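Local coordinates for protein eukaryotic Translation Initiation 4E (Schistosoma mansoni, PDB 3HXI) that binds the 7-methylguanosine cap of mRNA and probably acts as a translation initiation factor, regulated by 4E-BP, at residues D63-K68 with S136-S141; W86-T91 with R153-R158; D101-L106 with C122-Q127. One frame throughout, in Å; residues are numbered along the deposited sequence.

Contact 1. Residues D63-K68 with S136-S141; sequences DLYMFK and SVWLTS. With GTG (7-methyl-guanosine-5'-triphosphate-5'-guanosine), chain C.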
loop_
_atom_site.group_PDB
_atom_site.type_symbol
_atom_site.label_atom_id
_atom_site.label_comp_id
_atom_site.label_asym_id
_atom_site.label_seq_id
_atom_site.Cartn_x
_atom_site.Cartn_y
_atom_site.Cartn_z
ATOM N N ASP A 63 -7.439 2.007 -9.701
ATOM C CA ASP A 63 -6.695 1.685 -8.495
ATOM C C ASP A 63 -5.512 2.635 -8.301
ATOM O O ASP A 63 -5.030 3.232 -9.260
ATOM C CB ASP A 63 -6.210 0.224 -8.536
ATOM C CG ASP A 63 -7.357 -0.792 -8.631
ATOM O OD1 ASP A 63 -8.508 -0.408 -8.417
ATOM O OD2 ASP A 63 -7.105 -1.994 -8.912
ATOM N N LEU A 64 -5.055 2.749 -7.056
ATOM C CA LEU A 64 -3.911 3.570 -6.683
ATOM C C LEU A 64 -2.816 2.655 -6.133
ATOM O O LEU A 64 -3.089 1.789 -5.289
ATOM C CB LEU A 64 -4.307 4.570 -5.600
ATOM C CG LEU A 64 -5.569 5.404 -5.836
ATOM C CD1 LEU A 64 -5.900 6.228 -4.567
ATOM C CD2 LEU A 64 -5.383 6.295 -7.062
ATOM N N TYR A 65 -1.593 2.852 -6.626
ATOM C CA TYR A 65 -0.419 2.072 -6.199
ATOM C C TYR A 65 0.661 3.025 -5.722
ATOM O O TYR A 65 1.014 3.967 -6.453
ATOM C CB TYR A 65 0.146 1.261 -7.383
ATOM C CG TYR A 65 -0.651 0.022 -7.774
ATOM C CD1 TYR A 65 -0.180 -1.263 -7.442
ATOM C CD2 TYR A 65 -1.872 0.131 -8.467
ATOM C CE1 TYR A 65 -0.904 -2.407 -7.784
ATOM C CE2 TYR A 65 -2.604 -1.008 -8.818
ATOM C CZ TYR A 65 -2.109 -2.277 -8.473
ATOM O OH TYR A 65 -2.818 -3.429 -8.788
ATOM N N MET A 66 1.205 2.787 -4.527
ATOM C CA MET A 66 2.364 3.568 -4.065
ATOM C C MET A 66 3.499 2.630 -3.672
ATOM O O MET A 66 3.358 1.844 -2.723
ATOM C CB MET A 66 2.024 4.506 -2.904
ATOM C CG MET A 66 3.229 5.384 -2.477
ATOM S SD MET A 66 3.074 6.199 -0.875
ATOM C CE MET A 66 3.373 4.810 0.233
ATOM N N PHE A 67 4.603 2.706 -4.421
ATOM C CA PHE A 67 5.725 1.777 -4.276
ATOM C C PHE A 67 7.070 2.491 -4.150
ATOM O O PHE A 67 7.261 3.545 -4.747
ATOM C CB PHE A 67 5.747 0.811 -5.476
ATOM C CG PHE A 67 4.828 -0.373 -5.294
ATOM C CD1 PHE A 67 5.342 -1.647 -5.066
ATOM C CD2 PHE A 67 3.444 -0.199 -5.301
ATOM C CE1 PHE A 67 4.479 -2.755 -4.849
ATOM C CE2 PHE A 67 2.573 -1.298 -5.086
ATOM C CZ PHE A 67 3.099 -2.569 -4.861
ATOM N N LYS A 68 8.005 1.915 -3.392
ATOM C CA LYS A 68 9.375 2.445 -3.356
ATOM C C LYS A 68 9.806 2.546 -4.804
ATOM O O LYS A 68 9.573 1.606 -5.582
ATOM C CB LYS A 68 10.323 1.540 -2.534
ATOM C CG LYS A 68 9.973 1.529 -1.061
ATOM C CD LYS A 68 11.015 0.874 -0.183
ATOM C CE LYS A 68 10.588 0.875 1.277
ATOM N NZ LYS A 68 11.496 0.021 2.076
ATOM N N SER A 136 -4.118 -3.006 0.351
ATOM C CA SER A 136 -3.104 -4.053 0.447
ATOM C C SER A 136 -1.769 -3.397 0.746
ATOM O O SER A 136 -1.527 -2.274 0.321
ATOM C CB SER A 136 -2.981 -4.789 -0.887
ATOM O OG SER A 136 -4.088 -5.632 -1.121
ATOM N N VAL A 137 -0.901 -4.115 1.448
ATOM C CA VAL A 137 0.496 -3.732 1.551
ATOM C C VAL A 137 1.306 -4.917 1.050
ATOM O O VAL A 137 1.177 -6.026 1.565
ATOM C CB VAL A 137 0.909 -3.413 2.984
ATOM C CG1 VAL A 137 2.441 -3.278 3.086
ATOM C CG2 VAL A 137 0.203 -2.166 3.476
ATOM N N TRP A 138 2.147 -4.659 0.057
ATOM C CA TRP A 138 2.976 -5.678 -0.572
ATOM C C TRP A 138 4.334 -5.719 0.120
ATOM O O TRP A 138 4.943 -4.661 0.350
ATOM C CB TRP A 138 3.170 -5.285 -2.033
ATOM C CG TRP A 138 1.968 -5.528 -2.919
ATOM C CD1 TRP A 138 0.635 -5.456 -2.579
ATOM C CD2 TRP A 138 2.012 -5.862 -4.306
ATOM N NE1 TRP A 138 -0.148 -5.724 -3.689
ATOM C CE2 TRP A 138 0.676 -5.988 -4.754
ATOM C CE3 TRP A 138 3.061 -6.057 -5.223
ATOM C CZ2 TRP A 138 0.359 -6.328 -6.080
ATOM C CZ3 TRP A 138 2.750 -6.395 -6.527
ATOM C CH2 TRP A 138 1.401 -6.508 -6.954
ATOM N N LEU A 139 4.775 -6.939 0.433
ATOM C CA LEU A 139 5.991 -7.232 1.189
ATOM C C LEU A 139 6.925 -8.049 0.313
ATOM O O LEU A 139 6.471 -8.775 -0.572
ATOM C CB LEU A 139 5.647 -8.056 2.437
ATOM C CG LEU A 139 4.788 -7.402 3.527
ATOM C CD1 LEU A 139 4.901 -8.184 4.838
ATOM C CD2 LEU A 139 5.242 -5.969 3.777
ATOM N N THR A 140 8.224 -7.963 0.566
ATOM C CA THR A 140 9.197 -8.574 -0.349
ATOM C C THR A 140 9.368 -10.098 -0.214
ATOM O O THR A 140 9.835 -10.752 -1.158
ATOM C CB THR A 140 10.564 -7.872 -0.254
ATOM O OG1 THR A 140 11.378 -8.257 -1.369
ATOM C CG2 THR A 140 11.259 -8.232 1.041
ATOM N N SER A 141 9.037 -10.640 0.955
ATOM C CA SER A 141 9.081 -12.089 1.179
ATOM C C SER A 141 7.703 -12.636 1.543
ATOM O O SER A 141 6.776 -11.866 1.795
ATOM C CB SER A 141 10.079 -12.426 2.285
ATOM O OG SER A 141 9.476 -12.227 3.551
HETATM P PA GTG C . -7.279 -7.495 -9.175
HETATM O O1A GTG C . -7.686 -6.184 -9.793
HETATM O O2A GTG C . -6.349 -7.561 -7.983
HETATM O O3A GTG C . -8.538 -8.430 -8.832
HETATM P PB GTG C . -10.087 -8.071 -8.783
HETATM O O1B GTG C . -10.350 -6.885 -7.888
HETATM O O2B GTG C . -10.794 -9.393 -8.503
HETATM O O3B GTG C . -10.357 -7.721 -10.329
HETATM N N9A GTG C . -3.032 -8.568 -12.261
HETATM C C8A GTG C . -3.128 -8.013 -11.049
HETATM N N7A GTG C . -1.883 -7.736 -10.599
HETATM C C7X GTG C . -1.606 -7.108 -9.283
HETATM C C5A GTG C . -1.022 -8.126 -11.541
HETATM C C6A GTG C . 0.376 -8.077 -11.596
HETATM O O6A GTG C . 1.080 -7.610 -10.670
HETATM N N1A GTG C . 0.983 -8.580 -12.700
HETATM C C2A GTG C . 0.232 -9.090 -13.727
HETATM N N2A GTG C . 0.809 -9.588 -14.836
HETATM N N3A GTG C . -1.118 -9.129 -13.670
HETATM C C4A GTG C . -1.747 -8.643 -12.586
HETATM O O5D GTG C . -6.559 -8.313 -10.324
HETATM C C5D GTG C . -7.263 -8.570 -11.534
HETATM C C4D GTG C . -6.333 -9.247 -12.517
HETATM O O4D GTG C . -5.323 -8.322 -12.892
HETATM C C3D GTG C . -5.596 -10.441 -11.946
HETATM O O3D GTG C . -6.405 -11.615 -11.978
HETATM C C2D GTG C . -4.399 -10.520 -12.863
HETATM O O2D GTG C . -4.764 -11.178 -14.086
HETATM C C1D GTG C . -4.121 -9.048 -13.147
HETATM P PG GTG C . -11.690 -7.087 -10.964
HETATM O O1G GTG C . -12.543 -6.375 -9.963
HETATM O O2G GTG C . -12.315 -8.128 -11.877
HETATM O O5E GTG C . -11.013 -5.987 -11.920
HETATM C C5E GTG C . -10.434 -4.810 -11.361
HETATM C C4E GTG C . -9.956 -3.895 -12.469
HETATM O O4E GTG C . -8.916 -4.557 -13.196
HETATM C C3E GTG C . -11.036 -3.583 -13.489
HETATM O O3E GTG C . -10.720 -2.299 -14.053
HETATM C C2E GTG C . -10.848 -4.633 -14.574
HETATM O O2E GTG C . -11.334 -4.208 -15.858
HETATM C C1E GTG C . -9.332 -4.764 -14.560
HETATM N N9B GTG C . -8.755 -6.057 -14.979
HETATM C C8B GTG C . -9.161 -7.186 -14.175
HETATM N N7B GTG C . -8.396 -8.260 -14.801
HETATM C C5B GTG C . -7.638 -7.721 -15.803
HETATM C C6B GTG C . -6.676 -8.293 -16.762
HETATM O O6B GTG C . -6.452 -9.532 -16.701
HETATM N N1B GTG C . -6.099 -7.455 -17.669
HETATM C C2B GTG C . -6.377 -6.106 -17.698
HETATM N N2B GTG C . -5.786 -5.285 -18.602
HETATM N N3B GTG C . -7.249 -5.520 -16.842
HETATM C C4B GTG C . -7.866 -6.269 -15.906
#

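Contact 2. Residues W86-T91 with R153-R158; sequences WLINVT and RRIKER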
loop_
_atom_site.group_PDB
_atom_site.type_symbol
_atom_site.label_atom_id
_atom_site.label_comp_id
_atom_site.label_asym_id
_atom_site.label_seq_id
_atom_site.Cartn_x
_atom_site.Cartn_y
_atom_site.Cartn_z
ATOM N N TRP A 86 -0.381 -8.132 2.633
ATOM C CA TRP A 86 -1.432 -8.045 3.645
ATOM C C TRP A 86 -2.654 -7.470 2.954
ATOM O O TRP A 86 -2.571 -6.386 2.389
ATOM C CB TRP A 86 -1.011 -7.163 4.829
ATOM C CG TRP A 86 -0.173 -7.927 5.862
ATOM C CD1 TRP A 86 1.140 -7.713 6.176
ATOM C CD2 TRP A 86 -0.604 -9.036 6.669
ATOM N NE1 TRP A 86 1.554 -8.611 7.168
ATOM C CE2 TRP A 86 0.496 -9.428 7.475
ATOM C CE3 TRP A 86 -1.832 -9.715 6.820
ATOM C CZ2 TRP A 86 0.408 -10.473 8.408
ATOM C CZ3 TRP A 86 -1.911 -10.745 7.723
ATOM C CH2 TRP A 86 -0.789 -11.121 8.511
ATOM N N LEU A 87 -3.768 -8.211 2.983
ATOM C CA LEU A 87 -5.012 -7.788 2.346
ATOM C C LEU A 87 -6.040 -7.321 3.372
ATOM O O LEU A 87 -6.332 -8.019 4.353
ATOM C CB LEU A 87 -5.581 -8.920 1.477
ATOM C CG LEU A 87 -6.971 -8.613 0.894
ATOM C CD1 LEU A 87 -6.864 -7.633 -0.252
ATOM C CD2 LEU A 87 -7.622 -9.901 0.465
ATOM N N ILE A 88 -6.581 -6.126 3.131
ATOM C CA ILE A 88 -7.544 -5.509 4.050
ATOM C C ILE A 88 -8.864 -5.352 3.306
ATOM O O ILE A 88 -8.912 -4.669 2.283
ATOM C CB ILE A 88 -7.096 -4.092 4.481
ATOM C CG1 ILE A 88 -5.771 -4.133 5.258
ATOM C CG2 ILE A 88 -8.199 -3.408 5.352
ATOM C CD1 ILE A 88 -4.967 -2.841 5.113
ATOM N N ASN A 89 -9.919 -5.998 3.809
ATOM C CA ASN A 89 -11.234 -5.875 3.218
ATOM C C ASN A 89 -11.985 -4.760 3.902
ATOM O O ASN A 89 -12.290 -4.831 5.103
ATOM C CB ASN A 89 -12.011 -7.180 3.316
ATOM C CG ASN A 89 -11.400 -8.282 2.475
ATOM O OD1 ASN A 89 -10.971 -8.049 1.346
ATOM N ND2 ASN A 89 -11.357 -9.485 3.022
ATOM N N VAL A 90 -12.266 -3.724 3.131
ATOM C CA VAL A 90 -12.919 -2.521 3.638
ATOM C C VAL A 90 -14.374 -2.827 3.934
ATOM O O VAL A 90 -15.040 -3.497 3.140
ATOM C CB VAL A 90 -12.833 -1.382 2.601
ATOM C CG1 VAL A 90 -13.652 -0.160 3.034
ATOM C CG2 VAL A 90 -11.385 -1.015 2.362
ATOM N N THR A 91 -14.845 -2.359 5.093
ATOM C CA THR A 91 -16.250 -2.460 5.464
ATOM C C THR A 91 -17.010 -1.158 5.151
ATOM O O THR A 91 -16.419 -0.066 5.030
ATOM C CB THR A 91 -16.422 -2.852 6.949
ATOM O OG1 THR A 91 -15.991 -1.782 7.800
ATOM C CG2 THR A 91 -15.615 -4.117 7.279
ATOM N N ARG A 153 0.445 -6.529 12.347
ATOM C CA ARG A 153 -0.056 -6.000 13.614
ATOM C C ARG A 153 -0.048 -4.472 13.637
ATOM O O ARG A 153 -1.043 -3.852 14.042
ATOM C CB ARG A 153 0.713 -6.601 14.801
ATOM C CG ARG A 153 0.294 -8.045 15.095
ATOM C CD ARG A 153 0.925 -8.626 16.352
ATOM N NE ARG A 153 2.163 -9.349 16.058
ATOM C CZ ARG A 153 3.389 -8.876 16.263
ATOM N NH1 ARG A 153 4.431 -9.622 15.952
ATOM N NH2 ARG A 153 3.582 -7.666 16.784
ATOM N N ARG A 154 1.042 -3.875 13.171
ATOM C CA ARG A 154 1.172 -2.409 13.095
ATOM C C ARG A 154 0.166 -1.771 12.131
ATOM O O ARG A 154 -0.364 -0.695 12.417
ATOM C CB ARG A 154 2.625 -2.031 12.736
ATOM C CG ARG A 154 2.928 -0.532 12.522
ATOM C CD ARG A 154 2.646 0.355 13.741
ATOM N NE ARG A 154 3.136 -0.202 15.004
ATOM C CZ ARG A 154 4.351 0.010 15.515
ATOM N NH1 ARG A 154 5.228 0.779 14.885
ATOM N NH2 ARG A 154 4.690 -0.546 16.681
ATOM N N ILE A 155 -0.081 -2.421 10.987
ATOM C CA ILE A 155 -1.095 -1.949 10.023
ATOM C C ILE A 155 -2.465 -1.880 10.710
ATOM O O ILE A 155 -3.197 -0.881 10.568
ATOM C CB ILE A 155 -1.172 -2.870 8.782
ATOM C CG1 ILE A 155 0.082 -2.741 7.914
ATOM C CG2 ILE A 155 -2.400 -2.545 7.892
ATOM C CD1 ILE A 155 0.131 -3.755 6.732
ATOM N N LYS A 156 -2.823 -2.940 11.442
ATOM C CA LYS A 156 -4.138 -3.001 12.090
ATOM C C LYS A 156 -4.276 -1.897 13.114
ATOM O O LYS A 156 -5.335 -1.269 13.230
ATOM C CB LYS A 156 -4.396 -4.355 12.766
ATOM C CG LYS A 156 -4.412 -5.527 11.821
ATOM C CD LYS A 156 -5.195 -6.706 12.391
ATOM C CE LYS A 156 -6.700 -6.539 12.192
ATOM N NZ LYS A 156 -7.429 -7.511 13.044
ATOM N N GLU A 157 -3.196 -1.651 13.850
ATOM C CA GLU A 157 -3.188 -0.591 14.863
ATOM C C GLU A 157 -3.412 0.753 14.208
ATOM O O GLU A 157 -4.324 1.479 14.582
ATOM C CB GLU A 157 -1.883 -0.594 15.643
ATOM C CG GLU A 157 -1.762 -1.765 16.605
ATOM C CD GLU A 157 -0.348 -1.972 17.134
ATOM O OE1 GLU A 157 0.582 -1.264 16.680
ATOM O OE2 GLU A 157 -0.164 -2.858 18.002
ATOM N N ARG A 158 -2.614 1.057 13.190
ATOM C CA ARG A 158 -2.641 2.385 12.598
ATOM C C ARG A 158 -3.936 2.639 11.836
ATOM O O ARG A 158 -4.441 3.764 11.824
ATOM C CB ARG A 158 -1.419 2.627 11.700
ATOM C CG ARG A 158 -0.100 2.737 12.447
ATOM C CD ARG A 158 0.041 4.030 13.262
ATOM N NE ARG A 158 1.372 4.065 13.874
ATOM C CZ ARG A 158 1.725 3.443 15.007
ATOM N NH1 ARG A 158 0.850 2.730 15.715
ATOM N NH2 ARG A 158 2.976 3.532 15.437
#

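Contact 3. Residues D101-L106 with C122-Q127; sequences DELLML and CGAVFQ. With GTG (7-methyl-guanosine-5'-triphosphate-5'-guanosine), chain C.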
loop_
_atom_site.group_PDB
_atom_site.type_symbol
_atom_site.label_atom_id
_atom_site.label_comp_id
_atom_site.label_asym_id
_atom_site.label_seq_id
_atom_site.Cartn_x
_atom_site.Cartn_y
_atom_site.Cartn_z
ATOM N N ASP A 101 -4.866 7.410 3.789
ATOM C CA ASP A 101 -3.936 8.380 4.384
ATOM C C ASP A 101 -3.126 7.805 5.556
ATOM O O ASP A 101 -1.937 8.039 5.637
ATOM C CB ASP A 101 -4.661 9.642 4.853
ATOM C CG ASP A 101 -5.203 10.484 3.702
ATOM O OD1 ASP A 101 -4.852 10.225 2.519
ATOM O OD2 ASP A 101 -5.993 11.427 3.998
ATOM N N GLU A 102 -3.768 7.058 6.455
ATOM C CA GLU A 102 -3.051 6.454 7.587
ATOM C C GLU A 102 -2.041 5.422 7.088
ATOM O O GLU A 102 -0.911 5.313 7.614
ATOM C CB GLU A 102 -4.026 5.766 8.551
ATOM C CG GLU A 102 -4.940 6.732 9.320
ATOM C CD GLU A 102 -4.156 7.781 10.106
ATOM O OE1 GLU A 102 -3.172 7.439 10.804
ATOM O OE2 GLU A 102 -4.563 8.950 10.054
ATOM N N LEU A 103 -2.463 4.646 6.098
ATOM C CA LEU A 103 -1.597 3.613 5.549
ATOM C C LEU A 103 -0.345 4.237 4.932
ATOM O O LEU A 103 0.785 3.810 5.228
ATOM C CB LEU A 103 -2.332 2.722 4.544
ATOM C CG LEU A 103 -1.568 1.445 4.113
ATOM C CD1 LEU A 103 -1.290 0.544 5.322
ATOM C CD2 LEU A 103 -2.305 0.690 3.016
ATOM N N LEU A 104 -0.538 5.254 4.101
ATOM C CA LEU A 104 0.579 5.893 3.422
ATOM C C LEU A 104 1.493 6.634 4.394
ATOM O O LEU A 104 2.703 6.612 4.242
ATOM C CB LEU A 104 0.074 6.819 2.301
ATOM C CG LEU A 104 -0.755 6.180 1.177
ATOM C CD1 LEU A 104 -0.831 7.165 0.029
ATOM C CD2 LEU A 104 -0.233 4.790 0.703
ATOM N N MET A 105 0.909 7.254 5.424
ATOM C CA MET A 105 1.707 7.880 6.470
ATOM C C MET A 105 2.618 6.848 7.158
ATOM O O MET A 105 3.804 7.095 7.361
ATOM C CB MET A 105 0.831 8.615 7.480
ATOM C CG MET A 105 0.376 10.001 6.990
ATOM S SD MET A 105 -0.346 10.982 8.343
ATOM C CE MET A 105 -1.808 10.028 8.743
ATOM N N LEU A 106 2.061 5.690 7.491
ATOM C CA LEU A 106 2.820 4.622 8.128
ATOM C C LEU A 106 3.984 4.204 7.220
ATOM O O LEU A 106 5.115 4.048 7.686
ATOM C CB LEU A 106 1.896 3.442 8.454
ATOM C CG LEU A 106 2.522 2.102 8.875
ATOM C CD1 LEU A 106 3.436 2.228 10.099
ATOM C CD2 LEU A 106 1.432 1.055 9.086
ATOM N N CYS A 122 7.372 -3.132 0.208
ATOM C CA CYS A 122 7.446 -2.791 -1.207
ATOM C C CYS A 122 6.520 -1.636 -1.552
ATOM O O CYS A 122 6.944 -0.655 -2.154
ATOM C CB CYS A 122 7.089 -3.999 -2.066
ATOM S SG CYS A 122 8.276 -5.345 -1.886
ATOM N N GLY A 123 5.251 -1.748 -1.171
ATOM C CA GLY A 123 4.290 -0.700 -1.513
ATOM C C GLY A 123 2.885 -0.949 -0.996
ATOM O O GLY A 123 2.644 -1.943 -0.301
ATOM N N ALA A 124 1.975 -0.042 -1.334
ATOM C CA ALA A 124 0.575 -0.106 -0.908
ATOM C C ALA A 124 -0.355 0.063 -2.120
ATOM O O ALA A 124 0.019 0.680 -3.131
ATOM C CB ALA A 124 0.284 0.957 0.143
ATOM N N VAL A 125 -1.556 -0.486 -2.012
ATOM C CA VAL A 125 -2.517 -0.505 -3.125
ATOM C C VAL A 125 -3.922 -0.237 -2.584
ATOM O O VAL A 125 -4.331 -0.859 -1.608
ATOM C CB VAL A 125 -2.539 -1.878 -3.835
ATOM C CG1 VAL A 125 -3.395 -1.830 -5.131
ATOM C CG2 VAL A 125 -1.123 -2.373 -4.156
ATOM N N PHE A 126 -4.636 0.678 -3.226
ATOM C CA PHE A 126 -6.043 0.890 -2.963
ATOM C C PHE A 126 -6.882 0.481 -4.169
ATOM O O PHE A 126 -6.652 0.954 -5.273
ATOM C CB PHE A 126 -6.327 2.353 -2.639
ATOM C CG PHE A 126 -7.777 2.606 -2.370
ATOM C CD1 PHE A 126 -8.426 1.892 -1.370
ATOM C CD2 PHE A 126 -8.509 3.477 -3.174
ATOM C CE1 PHE A 126 -9.798 2.092 -1.120
ATOM C CE2 PHE A 126 -9.874 3.678 -2.948
ATOM C CZ PHE A 126 -10.515 3.002 -1.915
ATOM N N GLN A 127 -7.851 -0.399 -3.942
ATOM C CA GLN A 127 -8.689 -0.941 -5.014
ATOM C C GLN A 127 -10.169 -0.754 -4.667
ATOM O O GLN A 127 -10.736 -1.515 -3.893
ATOM C CB GLN A 127 -8.373 -2.416 -5.263
ATOM C CG GLN A 127 -6.926 -2.647 -5.654
ATOM C CD GLN A 127 -6.609 -4.110 -5.803
ATOM O OE1 GLN A 127 -6.705 -4.876 -4.840
ATOM N NE2 GLN A 127 -6.246 -4.514 -7.015
HETATM P PA GTG C . -7.279 -7.495 -9.175
HETATM O O1A GTG C . -7.686 -6.184 -9.793
HETATM O O2A GTG C . -6.349 -7.561 -7.983
HETATM O O3A GTG C . -8.538 -8.430 -8.832
HETATM P PB GTG C . -10.087 -8.071 -8.783
HETATM O O1B GTG C . -10.350 -6.885 -7.888
HETATM O O2B GTG C . -10.794 -9.393 -8.503
HETATM O O3B GTG C . -10.357 -7.721 -10.329
HETATM N N9A GTG C . -3.032 -8.568 -12.261
HETATM C C8A GTG C . -3.128 -8.013 -11.049
HETATM N N7A GTG C . -1.883 -7.736 -10.599
HETATM C C7X GTG C . -1.606 -7.108 -9.283
HETATM C C5A GTG C . -1.022 -8.126 -11.541
HETATM C C6A GTG C . 0.376 -8.077 -11.596
HETATM O O6A GTG C . 1.080 -7.610 -10.670
HETATM N N1A GTG C . 0.983 -8.580 -12.700
HETATM C C2A GTG C . 0.232 -9.090 -13.727
HETATM N N2A GTG C . 0.809 -9.588 -14.836
HETATM N N3A GTG C . -1.118 -9.129 -13.670
HETATM C C4A GTG C . -1.747 -8.643 -12.586
HETATM O O5D GTG C . -6.559 -8.313 -10.324
HETATM C C5D GTG C . -7.263 -8.570 -11.534
HETATM C C4D GTG C . -6.333 -9.247 -12.517
HETATM O O4D GTG C . -5.323 -8.322 -12.892
HETATM C C3D GTG C . -5.596 -10.441 -11.946
HETATM O O3D GTG C . -6.405 -11.615 -11.978
HETATM C C2D GTG C . -4.399 -10.520 -12.863
HETATM O O2D GTG C . -4.764 -11.178 -14.086
HETATM C C1D GTG C . -4.121 -9.048 -13.147
HETATM P PG GTG C . -11.690 -7.087 -10.964
HETATM O O1G GTG C . -12.543 -6.375 -9.963
HETATM O O2G GTG C . -12.315 -8.128 -11.877
HETATM O O5E GTG C . -11.013 -5.987 -11.920
HETATM C C5E GTG C . -10.434 -4.810 -11.361
HETATM C C4E GTG C . -9.956 -3.895 -12.469
HETATM O O4E GTG C . -8.916 -4.557 -13.196
HETATM C C3E GTG C . -11.036 -3.583 -13.489
HETATM O O3E GTG C . -10.720 -2.299 -14.053
HETATM C C2E GTG C . -10.848 -4.633 -14.574
HETATM O O2E GTG C . -11.334 -4.208 -15.858
HETATM C C1E GTG C . -9.332 -4.764 -14.560
HETATM N N9B GTG C . -8.755 -6.057 -14.979
HETATM C C8B GTG C . -9.161 -7.186 -14.175
HETATM N N7B GTG C . -8.396 -8.260 -14.801
HETATM C C5B GTG C . -7.638 -7.721 -15.803
HETATM C C6B GTG C . -6.676 -8.293 -16.762
HETATM O O6B GTG C . -6.452 -9.532 -16.701
HETATM N N1B GTG C . -6.099 -7.455 -17.669
HETATM C C2B GTG C . -6.377 -6.106 -17.698
HETATM N N2B GTG C . -5.786 -5.285 -18.602
HETATM N N3B GTG C . -7.249 -5.520 -16.842
HETATM C C4B GTG C . -7.866 -6.269 -15.906
#

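Contact 1. Residues D63-K68 with S136-S141
Phe67 drives one edge of its ring against Trp138. CZ leads, reaching 3.5 Å from CE3 of Trp138 and equally close to CD2 at the ring junction. CE1 of Phe67 follows, 3.6 Å from Trp138 CE3. This is an offset edge-to-face pair: the ring planes stand at 87° and the centroid of the Phe67 ring lies 5.3 Å from that of the six-membered ring of Trp138. With CG anti to the carbonyl carbon (chi1 -84°), the phenyl of Phe67 extends toward Trp138. CB of Trp138 also meets the tip of the phenyl, so the indole is touched from its root to its benzo ring.

The two strands are not neighbours. Strand 121-127 runs between them in the curved antiparallel sheet of eIF4E, and the aromatic rings meet above it. Val125 of that middle strand touches Tyr65, Phe67 and Trp138 and forms the floor. The rings lie on the sheet face that carries the cap, turned away from helix 96-108.

Tyr65 makes the looser half. Its CE1 comes no nearer than 4.5 Å to CZ2 of Trp138. The CE2 edge of Phe67 lies beside the Tyr65 ring, near its plane. Past the Tyr65 and Trp138 rings lies the cap analogue, whose 7-methyl carbon C7X is 3.8 Å from CZ2 of Trp138, at the edge of the indole. Tyr65 OH is 3.9 Å from the same C7X. Both residues thus border the methyl group by van der Waals contact. Trp75 lies with its ring nearly parallel to that of Trp138, and its backbone N bonds the ligand. Away from the rings, Lys68 and Thr140 are partly exposed; Lys68 NZ bonds Asp118 O and Thr140 OG1 bonds Lys79 O.

Contact 2. Residues W86-T91 with R153-R158
Ile155 splits its two branches between Trp86 and Ile88. CG1 is anti to the carbonyl carbon (chi1 -70°) and carries CD1 to Trp86; CG2 is anti to the backbone N and faces Ile88. CD1 of Ile88 meets CG2 of Ile155 at 3.8 Å. CD1 of Ile155 lies 4.1 Å from Trp86 CB and also reaches Trp86 CD1, at the start of the indole.

Helix 145-159 packs here on the sheet, on the face away from the cap. One isoleucine bridges two strand residues that are two apart. Ile155 also touches Val137 of strand 134-139. The indole has polar and aromatic partners of its own: NE1 bonds Ile148 O earlier in the same helix, and Phe167 meets the ring edge-to-face.

Another part of the helix is polar. Arg154 NE bonds Glu157 OE1 at 3.2 Å in a salt bridge. The N-H...O angle is 155°, and the oxygen is slightly tilted from the guanidinium plane. Arg154 NH2 also pairs with Asp113, and Arg158 with Asp111.

Contact 3. Residues D101-L106 with C122-Q127
Helix 96-108 packs on the convex face of the curved eIF4E sheet, where Leu103 and Leu104 close on Ala124 of strand 121-127. The methyl CB of Ala124 is met by two leucine branches from different sides, roughly at a right angle. Leu103 CD2 and Leu104 CD2 each lie 3.9 Å from it. The two leucines follow each other on the helix but turn differently. Leu103 has CG anti to the backbone N (chi1 -169°), while Leu104 has CG anti to the carbonyl carbon (chi1 -60°). Their ends still converge on one methyl. The small Ala124 is consistent with the close approach of the helix, with CA of Leu104 7.4 Å from CA of Ala124.

The strand begins with a classic beta bulge, in which Cys122 and Gly123 both face Trp138. At its other end Gln127 reaches the ligand on the concave side. NE2 of Gln127 donates to O2A of the cap phosphate at 3.2 Å, with an N-H...O angle of 157°. The same NE2 bonds Asp63 OD2, which probably steadies the amide toward the phosphate.

The helix also faces the bound peptide: Asp101 OD2 and Glu102 OE1 form salt bridges with basic side chains on it, and Met105 packs on an apolar one. Leu103 rests on Val137 of strand 134-139. Leu104 also touches Met66 of strand 63-68 and Phe45 and Leu49 of helix 42-50.

All three contacts share one antiparallel sheet. Contact 1 lies on the cap face; contacts 2 and 3 join helices to the opposite face. The centres of contacts 1 and 3 are about 7 Å apart, and strand 121-127 lies between the two strands of contact 1. Met66 O and Ala124 N, 2.7 Å apart, probably bond there. Contact 2 is centred about 13 Å from contact 1 and about 10 Å from contact 3. Its helix meets that of contact 3 where Arg154 CG lies 3.7 Å from Leu106 CD1. Contacts 1 and 3 both touch the cap analogue, at the 7-methyl and a phosphate, whereas the Ile88 side chain is about 13 Å from it.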